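Local coordinates for protein gamma-glutamyltranspeptidase (Streptomyces lincolnensis, PDB 6J3I) that probably acts as a gamma-glutamyltranspeptidase-like enzyme of the N-terminal nucleophile hydrolase clan, homologous to LmbA, at residues V50-N55 and G441-N446; Y263-W268 and Q284-L289; D315-Y320 and H350-G355; L527-A532 and A591-P596. The protein carries 1 engineered substitution. All coordinates share one frame; numbering follows the deposited sequence.

Contact 1: V50-N55 and G441-N446; sequences VEPHLN and GWLQSN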
loop_
_atom_site.group_PDB
_atom_site.type_symbol
_atom_site.label_atom_id
_atom_site.label_comp_id
_atom_site.label_asym_id
_atom_site.label_seq_id
_atom_site.Cartn_x
_atom_site.Cartn_y
_atom_site.Cartn_z
ATOM N N VAL A 50 4.972 8.183 -12.532
ATOM C CA VAL A 50 4.706 7.077 -13.482
ATOM C C VAL A 50 3.500 6.202 -13.122
ATOM O O VAL A 50 3.020 5.444 -13.967
ATOM C CB VAL A 50 5.967 6.227 -13.768
ATOM C CG1 VAL A 50 7.054 7.113 -14.363
ATOM C CG2 VAL A 50 6.479 5.502 -12.528
ATOM N N GLU A 51 3.019 6.317 -11.882
ATOM C CA GLU A 51 1.783 5.668 -11.449
ATOM C C GLU A 51 0.885 6.672 -10.715
ATOM O O GLU A 51 0.484 6.433 -9.583
ATOM C CB GLU A 51 2.088 4.434 -10.568
ATOM C CG GLU A 51 2.947 3.385 -11.262
ATOM C CD GLU A 51 2.954 2.031 -10.565
ATOM O OE1 GLU A 51 1.869 1.436 -10.358
ATOM O OE2 GLU A 51 4.058 1.534 -10.250
ATOM N N PRO A 52 0.552 7.802 -11.362
ATOM C CA PRO A 52 -0.318 8.820 -10.732
ATOM C C PRO A 52 -1.762 8.372 -10.495
ATOM O O PRO A 52 -2.463 8.978 -9.711
ATOM C CB PRO A 52 -0.289 9.981 -11.728
ATOM C CG PRO A 52 0.065 9.360 -13.034
ATOM C CD PRO A 52 0.966 8.204 -12.716
ATOM N N HIS A 53 -2.193 7.369 -11.247
ATOM C CA HIS A 53 -3.419 6.592 -10.985
ATOM C C HIS A 53 -3.427 5.682 -9.744
ATOM O O HIS A 53 -4.480 5.157 -9.394
ATOM C CB HIS A 53 -3.787 5.747 -12.217
ATOM C CG HIS A 53 -2.754 4.725 -12.595
ATOM N ND1 HIS A 53 -3.055 3.392 -12.765
ATOM C CD2 HIS A 53 -1.426 4.844 -12.844
ATOM C CE1 HIS A 53 -1.959 2.737 -13.102
ATOM N NE2 HIS A 53 -0.957 3.596 -13.158
ATOM N N LEU A 54 -2.265 5.465 -9.122
ATOM C CA LEU A 54 -2.122 4.587 -7.938
ATOM C C LEU A 54 -1.374 5.197 -6.740
ATOM O O LEU A 54 -1.424 4.637 -5.647
ATOM C CB LEU A 54 -1.438 3.281 -8.339
ATOM C CG LEU A 54 -2.191 2.430 -9.376
ATOM C CD1 LEU A 54 -1.268 1.446 -10.087
ATOM C CD2 LEU A 54 -3.378 1.700 -8.747
ATOM N N ASN A 55 -0.659 6.303 -6.935
ATOM C CA ASN A 55 -0.083 7.061 -5.814
ATOM C C ASN A 55 0.151 8.522 -6.211
ATOM O O ASN A 55 -0.197 8.942 -7.313
ATOM C CB ASN A 55 1.200 6.399 -5.277
ATOM C CG ASN A 55 2.399 6.589 -6.190
ATOM O OD1 ASN A 55 2.268 6.653 -7.410
ATOM N ND2 ASN A 55 3.581 6.657 -5.598
ATOM N N GLY A 441 -3.452 9.923 -3.064
ATOM C CA GLY A 441 -3.220 11.127 -3.848
ATOM C C GLY A 441 -3.261 10.865 -5.339
ATOM O O GLY A 441 -2.623 11.582 -6.128
ATOM N N TRP A 442 -4.028 9.846 -5.723
ATOM C CA TRP A 442 -4.165 9.476 -7.127
ATOM C C TRP A 442 -5.138 10.401 -7.856
ATOM O O TRP A 442 -5.977 11.078 -7.244
ATOM C CB TRP A 442 -4.548 8.000 -7.310
ATOM C CG TRP A 442 -5.717 7.523 -6.489
ATOM C CD1 TRP A 442 -7.004 7.954 -6.559
ATOM C CD2 TRP A 442 -5.682 6.529 -5.460
ATOM N NE1 TRP A 442 -7.777 7.286 -5.644
ATOM C CE2 TRP A 442 -6.990 6.406 -4.956
ATOM C CE3 TRP A 442 -4.672 5.722 -4.924
ATOM C CZ2 TRP A 442 -7.319 5.519 -3.936
ATOM C CZ3 TRP A 442 -5.004 4.836 -3.909
ATOM C CH2 TRP A 442 -6.318 4.741 -3.428
ATOM N N LEU A 443 -5.015 10.405 -9.177
ATOM C CA LEU A 443 -5.690 11.376 -10.035
ATOM C C LEU A 443 -7.217 11.242 -10.115
ATOM O O LEU A 443 -7.899 12.237 -10.342
ATOM C CB LEU A 443 -5.075 11.330 -11.437
ATOM C CG LEU A 443 -5.309 10.078 -12.311
ATOM C CD1 LEU A 443 -6.597 10.168 -13.122
ATOM C CD2 LEU A 443 -4.155 9.861 -13.274
ATOM N N GLN A 444 -7.748 10.036 -9.893
ATOM C CA GLN A 444 -9.185 9.728 -10.123
ATOM C C GLN A 444 -10.132 10.309 -9.085
ATOM O O GLN A 444 -11.328 10.409 -9.347
ATOM C CB GLN A 444 -9.500 8.224 -10.064
ATOM C CG GLN A 444 -8.540 7.307 -10.737
ATOM C CD GLN A 444 -7.468 6.766 -9.815
ATOM O OE1 GLN A 444 -7.680 5.812 -9.081
ATOM N NE2 GLN A 444 -6.287 7.345 -9.900
ATOM N N SER A 445 -9.615 10.605 -7.897
ATOM C CA SER A 445 -10.456 10.735 -6.705
ATOM C C SER A 445 -10.356 12.059 -5.931
ATOM O O SER A 445 -10.951 12.195 -4.855
ATOM C CB SER A 445 -10.166 9.547 -5.791
ATOM O OG SER A 445 -10.080 8.354 -6.554
ATOM N N ASN A 446 -9.636 13.030 -6.487
ATOM C CA ASN A 446 -9.679 14.414 -6.012
ATOM C C ASN A 446 -9.213 15.370 -7.112
ATOM O O ASN A 446 -8.369 15.007 -7.937
ATOM C CB ASN A 446 -8.804 14.594 -4.756
ATOM C CG ASN A 446 -9.616 14.699 -3.472
ATOM O OD1 ASN A 446 -10.529 15.517 -3.368
ATOM N ND2 ASN A 446 -9.263 13.890 -2.477
HETATM O O HOH W 1 -1.476 11.384 -8.661
#
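W442, L443 and Q444 close on the backbone of P52, H53 and L54, so side chains on one segment meet mostly carbonyl groups on the other. P52 O accepts from L443 N at 3.0 Å, and the CA of W442 makes a CA-H...O contact with it at 3.1 Å. A water lies 2.8 Å from both P52 O and G441 O and links them. The side chain of Q444 is bent at chi2 (93°), which turns the carboxamide back onto H53: NE2 bonds to H53 O at 2.9 Å. That bond is far from linear (131° at the hydrogen), and the donor stands above the carbonyl plane. W442 has its CG between the backbone N and carbonyl carbon (chi1 50°); its CE3 edge reaches L54 O at 3.5 Å, near the ring plane. Within the type I turn from W442 to S445, NE1 donates to S445 OG at 2.7 Å, in the ring plane, which probably helps to hold the ring's rotation. L443 CD2 lies 4.2 Å from P52 CB. This buried pair of loops follows helix 36-50 and strand 433-436; helix 146-154 covers H53 and Q444, while helix 164-170 places Y170 against P52 and L443.

Contact 2: Y263-W268 and Q284-L289; sequences YDWNGW and QQLALL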
loop_
_atom_site.group_PDB
_atom_site.type_symbol
_atom_site.label_atom_id
_atom_site.label_comp_id
_atom_site.label_asym_id
_atom_site.label_seq_id
_atom_site.Cartn_x
_atom_site.Cartn_y
_atom_site.Cartn_z
ATOM N N TYR A 263 5.931 -11.661 14.174
ATOM C CA TYR A 263 5.472 -12.997 14.563
ATOM C C TYR A 263 6.434 -14.074 14.067
ATOM O O TYR A 263 6.655 -14.215 12.859
ATOM C CB TYR A 263 4.070 -13.291 14.028
ATOM C CG TYR A 263 3.507 -14.588 14.564
ATOM C CD1 TYR A 263 3.201 -14.713 15.919
ATOM C CD2 TYR A 263 3.290 -15.694 13.734
ATOM C CE1 TYR A 263 2.696 -15.892 16.438
ATOM C CE2 TYR A 263 2.779 -16.885 14.245
ATOM C CZ TYR A 263 2.488 -16.975 15.604
ATOM O OH TYR A 263 1.979 -18.121 16.162
ATOM N N ASP A 264 6.988 -14.834 15.011
ATOM C CA ASP A 264 7.869 -15.958 14.713
ATOM C C ASP A 264 7.064 -17.152 14.203
ATOM O O ASP A 264 6.071 -17.553 14.808
ATOM C CB ASP A 264 8.657 -16.367 15.959
ATOM C CG ASP A 264 9.616 -15.276 16.450
ATOM O OD1 ASP A 264 9.801 -14.230 15.784
ATOM O OD2 ASP A 264 10.196 -15.481 17.536
ATOM N N TRP A 265 7.499 -17.707 13.075
ATOM C CA TRP A 265 6.877 -18.900 12.489
ATOM C C TRP A 265 7.933 -19.719 11.771
ATOM O O TRP A 265 8.638 -19.201 10.903
ATOM C CB TRP A 265 5.755 -18.533 11.508
ATOM C CG TRP A 265 5.221 -19.715 10.729
ATOM C CD1 TRP A 265 4.260 -20.607 11.130
ATOM C CD2 TRP A 265 5.627 -20.130 9.420
ATOM N NE1 TRP A 265 4.045 -21.550 10.145
ATOM C CE2 TRP A 265 4.876 -21.282 9.090
ATOM C CE3 TRP A 265 6.568 -19.646 8.496
ATOM C CZ2 TRP A 265 5.028 -21.952 7.872
ATOM C CZ3 TRP A 265 6.722 -20.314 7.292
ATOM C CH2 TRP A 265 5.953 -21.457 6.991
ATOM N N ASN A 266 8.043 -20.986 12.166
ATOM C CA ASN A 266 8.789 -22.011 11.431
ATOM C C ASN A 266 10.219 -21.601 11.040
ATOM O O ASN A 266 10.663 -21.839 9.919
ATOM C CB ASN A 266 7.972 -22.402 10.201
ATOM C CG ASN A 266 8.578 -23.551 9.427
ATOM O OD1 ASN A 266 8.736 -24.654 9.940
ATOM N ND2 ASN A 266 8.930 -23.287 8.180
ATOM N N GLY A 267 10.926 -20.962 11.968
ATOM C CA GLY A 267 12.297 -20.495 11.725
ATOM C C GLY A 267 12.410 -19.076 11.194
ATOM O O GLY A 267 13.497 -18.486 11.229
ATOM N N TRP A 268 11.296 -18.533 10.691
ATOM C CA TRP A 268 11.234 -17.148 10.243
ATOM C C TRP A 268 10.563 -16.234 11.270
ATOM O O TRP A 268 9.882 -16.690 12.181
ATOM C CB TRP A 268 10.452 -17.010 8.933
ATOM C CG TRP A 268 10.821 -17.938 7.803
ATOM C CD1 TRP A 268 10.483 -19.254 7.683
ATOM C CD2 TRP A 268 11.520 -17.596 6.595
ATOM N NE1 TRP A 268 10.949 -19.762 6.493
ATOM C CE2 TRP A 268 11.586 -18.766 5.805
ATOM C CE3 TRP A 268 12.104 -16.417 6.107
ATOM C CZ2 TRP A 268 12.220 -18.792 4.556
ATOM C CZ3 TRP A 268 12.736 -16.450 4.861
ATOM C CH2 TRP A 268 12.789 -17.627 4.106
ATOM N N GLN A 284 -1.624 -12.735 11.875
ATOM C CA GLN A 284 -2.729 -13.556 12.399
ATOM C C GLN A 284 -2.997 -14.836 11.601
ATOM O O GLN A 284 -3.424 -15.850 12.163
ATOM C CB GLN A 284 -4.015 -12.734 12.506
ATOM C CG GLN A 284 -4.039 -11.796 13.707
ATOM C CD GLN A 284 -5.432 -11.310 14.044
ATOM O OE1 GLN A 284 -5.692 -10.114 14.032
ATOM N NE2 GLN A 284 -6.342 -12.241 14.345
ATOM N N GLN A 285 -2.760 -14.784 10.295
ATOM C CA GLN A 285 -2.948 -15.959 9.444
ATOM C C GLN A 285 -1.858 -16.999 9.681
ATOM O O GLN A 285 -2.114 -18.191 9.581
ATOM C CB GLN A 285 -2.986 -15.562 7.978
ATOM C CG GLN A 285 -4.210 -14.765 7.589
ATOM C CD GLN A 285 -4.056 -14.159 6.209
ATOM O OE1 GLN A 285 -4.264 -14.836 5.195
ATOM N NE2 GLN A 285 -3.673 -12.885 6.158
ATOM N N LEU A 286 -0.649 -16.536 9.981
ATOM C CA LEU A 286 0.455 -17.427 10.332
ATOM C C LEU A 286 0.122 -18.194 11.611
ATOM O O LEU A 286 0.043 -19.423 11.601
ATOM C CB LEU A 286 1.775 -16.641 10.466
ATOM C CG LEU A 286 2.838 -16.727 9.348
ATOM C CD1 LEU A 286 2.331 -17.236 8.007
ATOM C CD2 LEU A 286 3.537 -15.386 9.158
ATOM N N ALA A 287 -0.130 -17.454 12.687
ATOM C CA ALA A 287 -0.513 -18.029 13.988
ATOM C C ALA A 287 -1.685 -19.020 13.939
ATOM O O ALA A 287 -1.772 -19.919 14.777
ATOM C CB ALA A 287 -0.830 -16.914 14.963
ATOM N N LEU A 288 -2.578 -18.825 12.972
ATOM C CA LEU A 288 -3.701 -19.739 12.690
ATOM C C LEU A 288 -3.312 -21.093 12.130
ATOM O O LEU A 288 -4.043 -22.066 12.306
ATOM C CB LEU A 288 -4.695 -19.090 11.705
ATOM C CG LEU A 288 -6.032 -18.530 12.233
ATOM C CD1 LEU A 288 -5.961 -17.944 13.636
ATOM C CD2 LEU A 288 -6.570 -17.483 11.269
ATOM N N LEU A 289 -2.187 -21.146 11.427
ATOM C CA LEU A 289 -1.759 -22.367 10.755
ATOM C C LEU A 289 -1.340 -23.441 11.762
ATOM O O LEU A 289 -0.687 -23.127 12.769
ATOM C CB LEU A 289 -0.590 -22.079 9.817
ATOM C CG LEU A 289 -0.853 -21.079 8.694
ATOM C CD1 LEU A 289 0.445 -20.657 8.026
ATOM C CD2 LEU A 289 -1.820 -21.639 7.672
#
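Strand 263-265, bearing Y263 and W265, runs 37° from the direction of helix 284-288, with axes 8.9 Å apart and W265 nearest L286 by CA atoms (6.9 Å). Both aromatic residues have CB directed at the helix, whereas the side chain of D264 between them starts away from it. Y263 has CG anti to the backbone N (chi1 -173°), and its side chain and that of L286 run alongside each other, pointing opposite ways: CD2 touches L286 CB at 3.7 Å. Farther along the ring, CZ comes to 3.4 Å from A287 CB, and the hydroxyl end also rests on this methyl. W265 instead crosses L286 at about a right angle, its CB lying 4.1 Å from L286 CG, and its NE1 corner approaches L289 CD1 at 4.3 Å. No hydrogen bond joins the segments; contact is by van der Waals packing, mainly of carbon atoms. L515 and L511 of helix 506-519 extend the cluster beside W265 and L286. Beyond W265 the chain reverses in a type I' turn, with W265 N to W268 O and W268 N to W265 O both 2.7 Å: a two-residue beta hairpin with a helix laid on its face, consistent with the layered alpha/beta architecture of N-terminal nucleophile hydrolases.

Contact 3: D315-Y320 and H350-G355; sequences DREAWY and HELRPG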
loop_
_atom_site.group_PDB
_atom_site.type_symbol
_atom_site.label_atom_id
_atom_site.label_comp_id
_atom_site.label_asym_id
_atom_site.label_seq_id
_atom_site.Cartn_x
_atom_site.Cartn_y
_atom_site.Cartn_z
ATOM N N ASP A 315 -11.213 -10.462 12.486
ATOM C CA ASP A 315 -10.533 -9.847 13.616
ATOM C C ASP A 315 -9.994 -8.467 13.268
ATOM O O ASP A 315 -10.031 -7.582 14.118
ATOM C CB ASP A 315 -9.404 -10.737 14.161
ATOM C CG ASP A 315 -9.909 -11.857 15.070
ATOM O OD1 ASP A 315 -11.095 -11.844 15.464
ATOM O OD2 ASP A 315 -9.095 -12.758 15.393
ATOM N N ARG A 316 -9.499 -8.254 12.048
ATOM C CA ARG A 316 -9.067 -6.891 11.706
ATOM C C ARG A 316 -10.244 -5.920 11.719
ATOM O O ARG A 316 -10.152 -4.850 12.323
ATOM C CB ARG A 316 -8.221 -6.781 10.433
ATOM C CG ARG A 316 -8.943 -6.924 9.121
ATOM C CD ARG A 316 -8.513 -5.917 8.059
ATOM N NE ARG A 316 -9.575 -5.818 7.052
ATOM C CZ ARG A 316 -9.439 -5.402 5.796
ATOM N NH1 ARG A 316 -8.266 -5.007 5.306
ATOM N NH2 ARG A 316 -10.512 -5.387 5.020
ATOM N N GLU A 317 -11.362 -6.330 11.120
ATOM C CA GLU A 317 -12.570 -5.509 11.089
ATOM C C GLU A 317 -13.020 -5.171 12.494
ATOM O O GLU A 317 -13.244 -4.009 12.821
ATOM C CB GLU A 317 -13.712 -6.219 10.360
ATOM C CG GLU A 317 -14.905 -5.315 10.063
ATOM C CD GLU A 317 -14.502 -4.040 9.343
ATOM O OE1 GLU A 317 -13.939 -4.124 8.230
ATOM O OE2 GLU A 317 -14.714 -2.951 9.912
ATOM N N ALA A 318 -13.118 -6.206 13.315
ATOM C CA ALA A 318 -13.547 -6.066 14.692
ATOM C C ALA A 318 -12.588 -5.239 15.539
ATOM O O ALA A 318 -13.021 -4.352 16.272
ATOM C CB ALA A 318 -13.750 -7.443 15.311
ATOM N N TRP A 319 -11.296 -5.521 15.419
ATOM C CA TRP A 319 -10.309 -5.058 16.403
ATOM C C TRP A 319 -9.328 -3.982 15.958
ATOM O O TRP A 319 -8.790 -3.272 16.804
ATOM C CB TRP A 319 -9.555 -6.270 16.967
ATOM C CG TRP A 319 -10.507 -7.215 17.607
ATOM C CD1 TRP A 319 -10.905 -8.443 17.151
ATOM C CD2 TRP A 319 -11.246 -6.968 18.800
ATOM N NE1 TRP A 319 -11.832 -8.987 18.008
ATOM C CE2 TRP A 319 -12.061 -8.099 19.029
ATOM C CE3 TRP A 319 -11.291 -5.896 19.708
ATOM C CZ2 TRP A 319 -12.909 -8.194 20.137
ATOM C CZ3 TRP A 319 -12.132 -5.985 20.807
ATOM C CH2 TRP A 319 -12.933 -7.130 21.014
ATOM N N TYR A 320 -9.102 -3.839 14.655
ATOM C CA TYR A 320 -7.988 -3.008 14.174
ATOM C C TYR A 320 -8.425 -1.577 13.962
ATOM O O TYR A 320 -9.583 -1.290 13.647
ATOM C CB TYR A 320 -7.391 -3.515 12.857
ATOM C CG TYR A 320 -6.596 -4.812 12.878
ATOM C CD1 TYR A 320 -6.782 -5.793 13.864
ATOM C CD2 TYR A 320 -5.689 -5.085 11.856
ATOM C CE1 TYR A 320 -6.070 -6.986 13.834
ATOM C CE2 TYR A 320 -4.980 -6.278 11.812
ATOM C CZ TYR A 320 -5.171 -7.228 12.802
ATOM O OH TYR A 320 -4.450 -8.407 12.765
ATOM N N HIS A 350 -19.415 -18.623 5.050
ATOM C CA HIS A 350 -19.993 -17.448 4.398
ATOM C C HIS A 350 -20.286 -16.360 5.441
ATOM O O HIS A 350 -20.993 -15.405 5.148
ATOM C CB HIS A 350 -21.273 -17.831 3.637
ATOM C CG HIS A 350 -21.032 -18.615 2.382
ATOM N ND1 HIS A 350 -21.600 -18.275 1.170
ATOM C CD2 HIS A 350 -20.293 -19.725 2.150
ATOM C CE1 HIS A 350 -21.221 -19.143 0.249
ATOM N NE2 HIS A 350 -20.426 -20.033 0.817
ATOM N N GLU A 351 -19.718 -16.492 6.641
ATOM C CA GLU A 351 -19.991 -15.573 7.747
ATOM C C GLU A 351 -18.754 -14.764 8.105
ATOM O O GLU A 351 -17.632 -15.164 7.802
ATOM C CB GLU A 351 -20.444 -16.335 9.002
ATOM C CG GLU A 351 -21.225 -17.615 8.749
ATOM C CD GLU A 351 -21.939 -18.102 9.994
ATOM O OE1 GLU A 351 -21.391 -18.981 10.701
ATOM O OE2 GLU A 351 -23.042 -17.586 10.274
ATOM N N LEU A 352 -18.981 -13.631 8.767
ATOM C CA LEU A 352 -17.920 -12.889 9.430
ATOM C C LEU A 352 -17.921 -13.290 10.902
ATOM O O LEU A 352 -18.899 -13.040 11.608
ATOM C CB LEU A 352 -18.127 -11.379 9.280
ATOM C CG LEU A 352 -16.887 -10.500 9.486
ATOM C CD1 LEU A 352 -15.813 -10.814 8.455
ATOM C CD2 LEU A 352 -17.270 -9.031 9.403
ATOM N N ARG A 353 -16.833 -13.923 11.350
ATOM C CA ARG A 353 -16.741 -14.464 12.713
ATOM C C ARG A 353 -15.478 -13.933 13.396
ATOM O O ARG A 353 -14.430 -14.587 13.372
ATOM C CB ARG A 353 -16.788 -16.012 12.743
ATOM C CG ARG A 353 -16.998 -16.698 11.400
ATOM C CD ARG A 353 -17.919 -17.909 11.452
ATOM N NE ARG A 353 -17.286 -19.170 11.841
ATOM C CZ ARG A 353 -16.405 -19.863 11.113
ATOM N NH1 ARG A 353 -15.957 -19.424 9.937
ATOM N NH2 ARG A 353 -15.945 -21.012 11.579
ATOM N N PRO A 354 -15.569 -12.732 14.003
ATOM C CA PRO A 354 -14.464 -12.264 14.830
ATOM C C PRO A 354 -14.475 -13.001 16.166
ATOM O O PRO A 354 -15.530 -13.478 16.600
ATOM C CB PRO A 354 -14.760 -10.768 15.021
ATOM C CG PRO A 354 -16.161 -10.544 14.548
ATOM C CD PRO A 354 -16.745 -11.852 14.119
ATOM N N GLY A 355 -13.306 -13.099 16.791
ATOM C CA GLY A 355 -13.151 -13.809 18.057
ATOM C C GLY A 355 -13.089 -12.863 19.233
ATOM O O GLY A 355 -13.185 -11.647 19.059
#
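D315 and W319, one turn apart, hold the backbone of G355 where the C-terminal turn of helix 299-319 packs against an extended loop of the gamma-glutamyltranspeptidase fold, and both polar groups of the one glycine are used. D315 CG is anti to the carbonyl carbon (chi1 -80°), which carries OD1 toward G355 N, and the oxygen accepts from it at 2.9 Å. The N-H...O angle of 175° makes this bond almost straight, and the donor meets the oxygen nearly along its C-O axis. The indole of W319 is turned so that its edge, and neither face, confronts the same glycine; D315 OD1 also lies at that edge, in the ring plane. A318, its CB directed at the loop, touches P354 CB at 3.5 Å, and the same methyl also lies over the rim of one W319 face. P354 CA approaches D315 OD1 at 3.5 Å, consistent with the proline lying against the helix just before the glycine. E317 CG reaches L352 CD2 at 4.5 Å, but its carboxylate leads away to R480 and W464. The second oxygen of D315 is likewise engaged, accepting from Q284 NE2 and bonding with Y336 OH, so both carboxylate oxygens are held. W319 NE1 donates to G355 O at 3.2 Å, with the acceptor 13° out of the ring plane.

Contact 4: L527-A532 and A591-P596; sequences LDLQGA and AVARDP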
loop_
_atom_site.group_PDB
_atom_site.type_symbol
_atom_site.label_atom_id
_atom_site.label_comp_id
_atom_site.label_asym_id
_atom_site.label_seq_id
_atom_site.Cartn_x
_atom_site.Cartn_y
_atom_site.Cartn_z
ATOM N N LEU A 527 16.624 -18.468 -2.609
ATOM C CA LEU A 527 15.166 -18.466 -2.472
ATOM C C LEU A 527 14.527 -18.310 -3.853
ATOM O O LEU A 527 15.010 -17.523 -4.683
ATOM C CB LEU A 527 14.709 -17.349 -1.524
ATOM C CG LEU A 527 15.202 -17.472 -0.080
ATOM C CD1 LEU A 527 14.939 -16.193 0.692
ATOM C CD2 LEU A 527 14.543 -18.644 0.621
ATOM N N ASP A 528 13.472 -19.089 -4.101
ATOM C CA ASP A 528 12.751 -19.061 -5.378
ATOM C C ASP A 528 11.739 -17.896 -5.389
ATOM O O ASP A 528 10.513 -18.087 -5.345
ATOM C CB ASP A 528 12.064 -20.411 -5.629
ATOM C CG ASP A 528 11.412 -20.501 -7.009
ATOM O OD1 ASP A 528 11.715 -19.666 -7.881
ATOM O OD2 ASP A 528 10.583 -21.410 -7.229
ATOM N N LEU A 529 12.279 -16.687 -5.467
ATOM C CA LEU A 529 11.480 -15.474 -5.407
ATOM C C LEU A 529 10.527 -15.398 -6.590
ATOM O O LEU A 529 9.318 -15.286 -6.396
ATOM C CB LEU A 529 12.381 -14.232 -5.376
ATOM C CG LEU A 529 13.384 -14.109 -4.221
ATOM C CD1 LEU A 529 14.113 -12.776 -4.288
ATOM C CD2 LEU A 529 12.710 -14.275 -2.866
ATOM N N GLN A 530 11.065 -15.481 -7.806
ATOM C CA GLN A 530 10.239 -15.351 -9.008
ATOM C C GLN A 530 9.254 -16.506 -9.198
ATOM O O GLN A 530 8.143 -16.294 -9.667
ATOM C CB GLN A 530 11.097 -15.218 -10.268
ATOM C CG GLN A 530 10.300 -14.852 -11.526
ATOM C CD GLN A 530 9.714 -13.453 -11.480
ATOM O OE1 GLN A 530 10.406 -12.497 -11.129
ATOM N NE2 GLN A 530 8.440 -13.323 -11.844
ATOM N N GLY A 531 9.661 -17.724 -8.867
ATOM C CA GLY A 531 8.738 -18.859 -8.934
ATOM C C GLY A 531 7.554 -18.679 -8.000
ATOM O O GLY A 531 6.437 -19.055 -8.320
ATOM N N ALA A 532 7.811 -18.089 -6.839
ATOM C CA ALA A 532 6.770 -17.804 -5.863
ATOM C C ALA A 532 5.820 -16.730 -6.382
ATOM O O ALA A 532 4.608 -16.810 -6.173
ATOM C CB ALA A 532 7.390 -17.365 -4.550
ATOM N N ALA A 591 9.983 -8.272 -4.544
ATOM C CA ALA A 591 10.823 -8.922 -3.542
ATOM C C ALA A 591 12.286 -8.662 -3.834
ATOM O O ALA A 591 12.719 -8.780 -4.977
ATOM C CB ALA A 591 10.555 -10.422 -3.507
ATOM N N VAL A 592 13.025 -8.270 -2.802
ATOM C CA VAL A 592 14.484 -8.387 -2.791
ATOM C C VAL A 592 14.877 -9.255 -1.605
ATOM O O VAL A 592 14.101 -9.417 -0.661
ATOM C CB VAL A 592 15.218 -7.032 -2.729
ATOM C CG1 VAL A 592 14.892 -6.198 -3.960
ATOM C CG2 VAL A 592 14.899 -6.270 -1.445
ATOM N N ALA A 593 16.083 -9.804 -1.664
ATOM C CA ALA A 593 16.565 -10.707 -0.622
ATOM C C ALA A 593 18.087 -10.698 -0.504
ATOM O O ALA A 593 18.788 -10.317 -1.435
ATOM C CB ALA A 593 16.058 -12.125 -0.863
ATOM N N ARG A 594 18.567 -11.109 0.667
ATOM C CA ARG A 594 19.991 -11.235 0.964
ATOM C C ARG A 594 20.224 -12.600 1.604
ATOM O O ARG A 594 19.548 -12.965 2.568
ATOM C CB ARG A 594 20.446 -10.135 1.931
ATOM N N ASP A 595 21.163 -13.359 1.057
ATOM C CA ASP A 595 21.604 -14.591 1.687
ATOM C C ASP A 595 22.692 -14.179 2.684
ATOM O O ASP A 595 23.716 -13.631 2.275
ATOM C CB ASP A 595 22.117 -15.565 0.626
ATOM C CG ASP A 595 22.518 -16.925 1.199
ATOM O OD1 ASP A 595 23.005 -16.998 2.349
ATOM O OD2 ASP A 595 22.356 -17.928 0.477
ATOM N N PRO A 596 22.460 -14.411 3.995
ATOM C CA PRO A 596 23.372 -13.911 5.040
ATOM C C PRO A 596 24.723 -14.631 5.118
ATOM O O PRO A 596 25.728 -13.995 5.449
ATOM C CB PRO A 596 22.574 -14.118 6.332
ATOM C CG PRO A 596 21.640 -15.237 6.038
ATOM C CD PRO A 596 21.321 -15.155 4.573
#
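L529 lies at the start of helix 529-534 and pushes its CD1 methyl between A591 and A593 of strand 590-594, a helix-on-sheet contact in which one leucine meets two small residues of the same strand face. The first shell is apolar throughout: L529 CD1 is 4.0 Å from A593 CB and 4.3 Å from A591 CB, and no hydrogen bond crosses the segments. V592, the residue between the alanines, has its CB directed away from the helix, as strand alternation requires. L529 extends to the strand with CG anti to the carbonyl carbon (chi1 -59°). L527 adds a looser touch, CD1 to A593 CB at 4.5 Å, from the loop before the helix. In the next shell, S602 and A604 of strand 601-605 and M496 of strand 493-499 also border L529, so the leucine sits over neighbouring strands on either side of 590-594. F513 of helix 506-519 packs on A591, and V517 of that helix on L527. L529 is probably oriented in part by the turn at D528, the centre of an inverse gamma turn whose L527 O to L529 N bond of 3.0 Å is weak. D528 is also the helix N-cap, and its OD2 forms a salt bridge with R520. Its OD1 accepts the capping bond from G531 N at 3.0 Å, the donor approaching from above the carboxylate plane, 52° out of it.

In the fold
All four contacts belong to the one gamma-glutamyltranspeptidase fold. Along the chain, contacts 2 and 3 follow one another inside the long span bridged by contact 1, and contact 4 comes after it. Contacts 2 and 3 have centres 19 Å apart and touch directly: Q284 of helix 280-288 probably bonds to both Y320 and D315 at the end of helix 299-319. Contact 2 is equally far from contact 4, where W268 packs on L527 and both reach the same strand system. Contact 1 stands apart, its centre 30 to 35 Å from the others, across the chain's centre from contact 2. Contact 2 thus touches both contact 3 and contact 4, linking them although those two do not meet, while contact 1 joins distant loops.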